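Local coordinates for protein EDTA monooxygenase (EDTA-degrading bacterium BNC1, PDB 5DQP) that probably acts as a flavin-dependent monooxygenase of the NtaA/SnaA/DszA family, using reduced FMN and molecular oxygen in the bacterial degradation of EDTA, at residues P265-L270 against R356-T361. Numbering follows the deposited sequence.
Sequences PSFVPL and RLIAGT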
ATOM      1  N   PRO A 265      -5.523 -25.700  -1.500  1.00 17.82           N
ATOM      2  CA  PRO A 265      -5.237 -26.044  -0.103  1.00 21.43           C
ATOM      3  C   PRO A 265      -3.881 -25.502   0.319  1.00 19.99           C
ATOM      4  O   PRO A 265      -2.944 -25.436  -0.475  1.00 18.38           O
ATOM      5  CB  PRO A 265      -5.252 -27.582  -0.102  1.00 17.36           C
ATOM      6  CG  PRO A 265      -6.014 -27.976  -1.328  1.00 16.15           C
ATOM      7  CD  PRO A 265      -5.592 -26.912  -2.339  1.00 17.48           C
ATOM      8  N   SER A 266      -3.795 -25.099   1.579  1.00 19.42           N
ATOM      9  CA  SER A 266      -2.628 -24.447   2.137  1.00 19.20           C
ATOM     10  C   SER A 266      -1.952 -25.424   3.079  1.00 18.11           C
ATOM     11  O   SER A 266      -2.629 -26.133   3.827  1.00 21.78           O
ATOM     12  CB  SER A 266      -3.025 -23.155   2.881  1.00 22.72           C
ATOM     13  OG  SER A 266      -1.886 -22.450   3.361  1.00 26.36           O
ATOM     14  N   PHE A 267      -0.625 -25.470   3.050  1.00 18.62           N
ATOM     15  CA  PHE A 267       0.060 -26.374   3.965  1.00 23.77           C
ATOM     16  C   PHE A 267       1.492 -25.908   4.191  1.00 23.55           C
ATOM     17  O   PHE A 267       2.044 -25.104   3.425  1.00 17.30           O
ATOM     18  CB  PHE A 267       0.033 -27.814   3.440  1.00 18.75           C
ATOM     19  CG  PHE A 267       0.987 -28.059   2.313  1.00 24.45           C
ATOM     20  CD1 PHE A 267       0.713 -27.590   1.057  1.00 21.53           C
ATOM     21  CD2 PHE A 267       2.170 -28.740   2.519  1.00 26.60           C
ATOM     22  CE1 PHE A 267       1.597 -27.795   0.024  1.00 28.04           C
ATOM     23  CE2 PHE A 267       3.048 -28.955   1.472  1.00 26.58           C
ATOM     24  CZ  PHE A 267       2.762 -28.481   0.234  1.00 26.40           C
ATOM     25  N   VAL A 268       2.085 -26.440   5.258  1.00 20.12           N
ATOM     26  CA  VAL A 268       3.450 -26.124   5.666  1.00 20.16           C
ATOM     27  C   VAL A 268       4.346 -27.290   5.256  1.00 22.98           C
ATOM     28  O   VAL A 268       4.194 -28.387   5.805  1.00 21.38           O
ATOM     29  CB  VAL A 268       3.535 -25.892   7.177  1.00 22.66           C
ATOM     30  CG1 VAL A 268       4.980 -25.530   7.580  1.00 17.72           C
ATOM     31  CG2 VAL A 268       2.517 -24.829   7.624  1.00 21.79           C
ATOM     32  N   PRO A 269       5.266 -27.113   4.329  1.00 21.15           N
ATOM     33  CA  PRO A 269       6.196 -28.211   4.028  1.00 24.97           C
ATOM     34  C   PRO A 269       7.406 -28.215   4.958  1.00 25.75           C
ATOM     35  O   PRO A 269       8.019 -27.169   5.186  1.00 25.13           O
ATOM     36  CB  PRO A 269       6.611 -27.918   2.582  1.00 22.28           C
ATOM     37  CG  PRO A 269       6.558 -26.436   2.500  1.00 29.29           C
ATOM     38  CD  PRO A 269       5.452 -25.971   3.415  1.00 20.48           C
ATOM     39  N   LEU A 270       7.778 -29.385   5.472  1.00 24.40           N
ATOM     40  CA  LEU A 270       9.019 -29.575   6.223  1.00 17.49           C
ATOM     41  C   LEU A 270       9.878 -30.519   5.390  1.00 22.61           C
ATOM     42  O   LEU A 270       9.780 -31.748   5.497  1.00 21.26           O
ATOM     43  CB  LEU A 270       8.753 -30.140   7.613  1.00 25.59           C
ATOM     44  CG  LEU A 270       9.924 -30.006   8.579  1.00 27.43           C
ATOM     45  CD1 LEU A 270      10.317 -28.530   8.704  1.00 28.30           C
ATOM     46  CD2 LEU A 270       9.523 -30.570   9.947  1.00 30.97           C
ATOM     47  N   ARG A 356      -0.262 -30.927  11.523  1.00 29.10           N
ATOM     48  CA  ARG A 356       0.494 -29.686  11.633  1.00 28.15           C
ATOM     49  C   ARG A 356       1.249 -29.335  10.346  1.00 32.06           C
ATOM     50  O   ARG A 356       1.187 -28.190   9.885  1.00 32.90           O
ATOM     51  CB  ARG A 356       1.463 -29.793  12.811  1.00 31.74           C
ATOM     52  CG  ARG A 356       0.810 -30.253  14.125  1.00 37.23           C
ATOM     53  CD  ARG A 356       1.870 -30.577  15.188  1.00 44.80           C
ATOM     54  NE  ARG A 356       2.387 -29.373  15.835  1.00 51.32           N
ATOM     55  CZ  ARG A 356       1.942 -28.894  16.995  1.00 61.11           C
ATOM     56  NH1 ARG A 356       0.977 -29.518  17.664  1.00 59.15           N
ATOM     57  NH2 ARG A 356       2.470 -27.786  17.490  1.00 60.47           N
ATOM     58  N   LEU A 357       1.953 -30.296   9.744  1.00 24.12           N
ATOM     59  CA  LEU A 357       2.761 -30.000   8.567  1.00 27.21           C
ATOM     60  C   LEU A 357       2.934 -31.252   7.707  1.00 25.94           C
ATOM     61  O   LEU A 357       2.501 -32.345   8.061  1.00 28.34           O
ATOM     62  CB  LEU A 357       4.108 -29.402   8.984  1.00 24.97           C
ATOM     63  CG  LEU A 357       4.883 -30.125  10.084  1.00 31.03           C
ATOM     64  CD1 LEU A 357       5.387 -31.443   9.563  1.00 29.91           C
ATOM     65  CD2 LEU A 357       6.060 -29.286  10.620  1.00 30.14           C
ATOM     66  N   ILE A 358       3.550 -31.073   6.547  1.00 23.46           N
ATOM     67  CA  ILE A 358       3.821 -32.156   5.618  1.00 25.21           C
ATOM     68  C   ILE A 358       5.337 -32.340   5.594  1.00 26.71           C
ATOM     69  O   ILE A 358       6.062 -31.592   4.931  1.00 26.55           O
ATOM     70  CB  ILE A 358       3.264 -31.870   4.215  1.00 27.41           C
ATOM     71  CG1 ILE A 358       1.736 -31.661   4.226  1.00 21.41           C
ATOM     72  CG2 ILE A 358       3.626 -33.020   3.285  1.00 26.37           C
ATOM     73  CD1 ILE A 358       0.939 -32.929   4.550  1.00 25.16           C
ATOM     74  N   ALA A 359       5.836 -33.316   6.336  1.00 20.87           N
ATOM     75  CA  ALA A 359       7.263 -33.587   6.366  1.00 26.53           C
ATOM     76  C   ALA A 359       7.594 -34.679   5.357  1.00 25.11           C
ATOM     77  O   ALA A 359       6.846 -35.648   5.219  1.00 27.71           O
ATOM     78  CB  ALA A 359       7.697 -34.005   7.770  1.00 26.53           C
ATOM     79  N   GLY A 360       8.707 -34.517   4.645  1.00 25.01           N
ATOM     80  CA  GLY A 360       9.105 -35.524   3.674  1.00 24.63           C
ATOM     81  C   GLY A 360      10.273 -35.050   2.837  1.00 26.29           C
ATOM     82  O   GLY A 360      10.740 -33.917   2.973  1.00 19.39           O
ATOM     83  N   THR A 361      10.745 -35.945   1.962  1.00 22.45           N
ATOM     84  CA  THR A 361      11.746 -35.547   0.976  1.00 22.57           C
ATOM     85  C   THR A 361      11.079 -34.801  -0.181  1.00 21.45           C
ATOM     86  O   THR A 361       9.859 -34.807  -0.332  1.00 21.13           O
ATOM     87  CB  THR A 361      12.507 -36.764   0.440  1.00 25.57           C
ATOM     88  OG1 THR A 361      11.599 -37.596  -0.283  1.00 23.21           O
ATOM     89  CG2 THR A 361      13.196 -37.547   1.563  1.00 24.08           C
TER
HETATM   90  O   HOH W   1       0.455 -27.907   7.069  1.00 24.17           O
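Val268 O accepts a hydrogen bond from Ile358 N at 2.9 Å, almost straight at the hydrogen (174°), and Leu270 N returns one to Ile358 O at 2.8 Å from above the carbonyl plane. Gly360 N completes the parallel pairing on Leu270 O, which also receives a CA-H...O contact from Ala359. Ahead of the first direct bond, a water accepts from Val268 N and donates to Arg356 O, linking the two backbones. Ile358 and Pro269 lie on one face of the pair, Leu270 and Ala359 on the other. Ile358 CG1 meets the Phe267 ring obliquely, 3.4 Å from CD2; CG of Phe267 sits between its backbone N and carbonyl carbon (chi1 75°), turning the ring to this branch. Leu270 CD2 touches Leu357 CD2 at 3.8 Å, while Leu270 CB packs on Ala359 CB. Helix 275-287 covers these residues through Val282 and Tyr285; Leu369 and Phe381 touch the Phe267 side chain. A serine in place of Phe267 would probably leave Ile358 CG1 without its aromatic neighbour and open a gap toward Leu369. The short strand 358-360 thus branches in parallel from the end of strand 262-271, beyond its pairing with strands 229-233 and 380-383 of the TIM-barrel-type sheet, its register set by main-chain bonds and supplemented by apolar contacts.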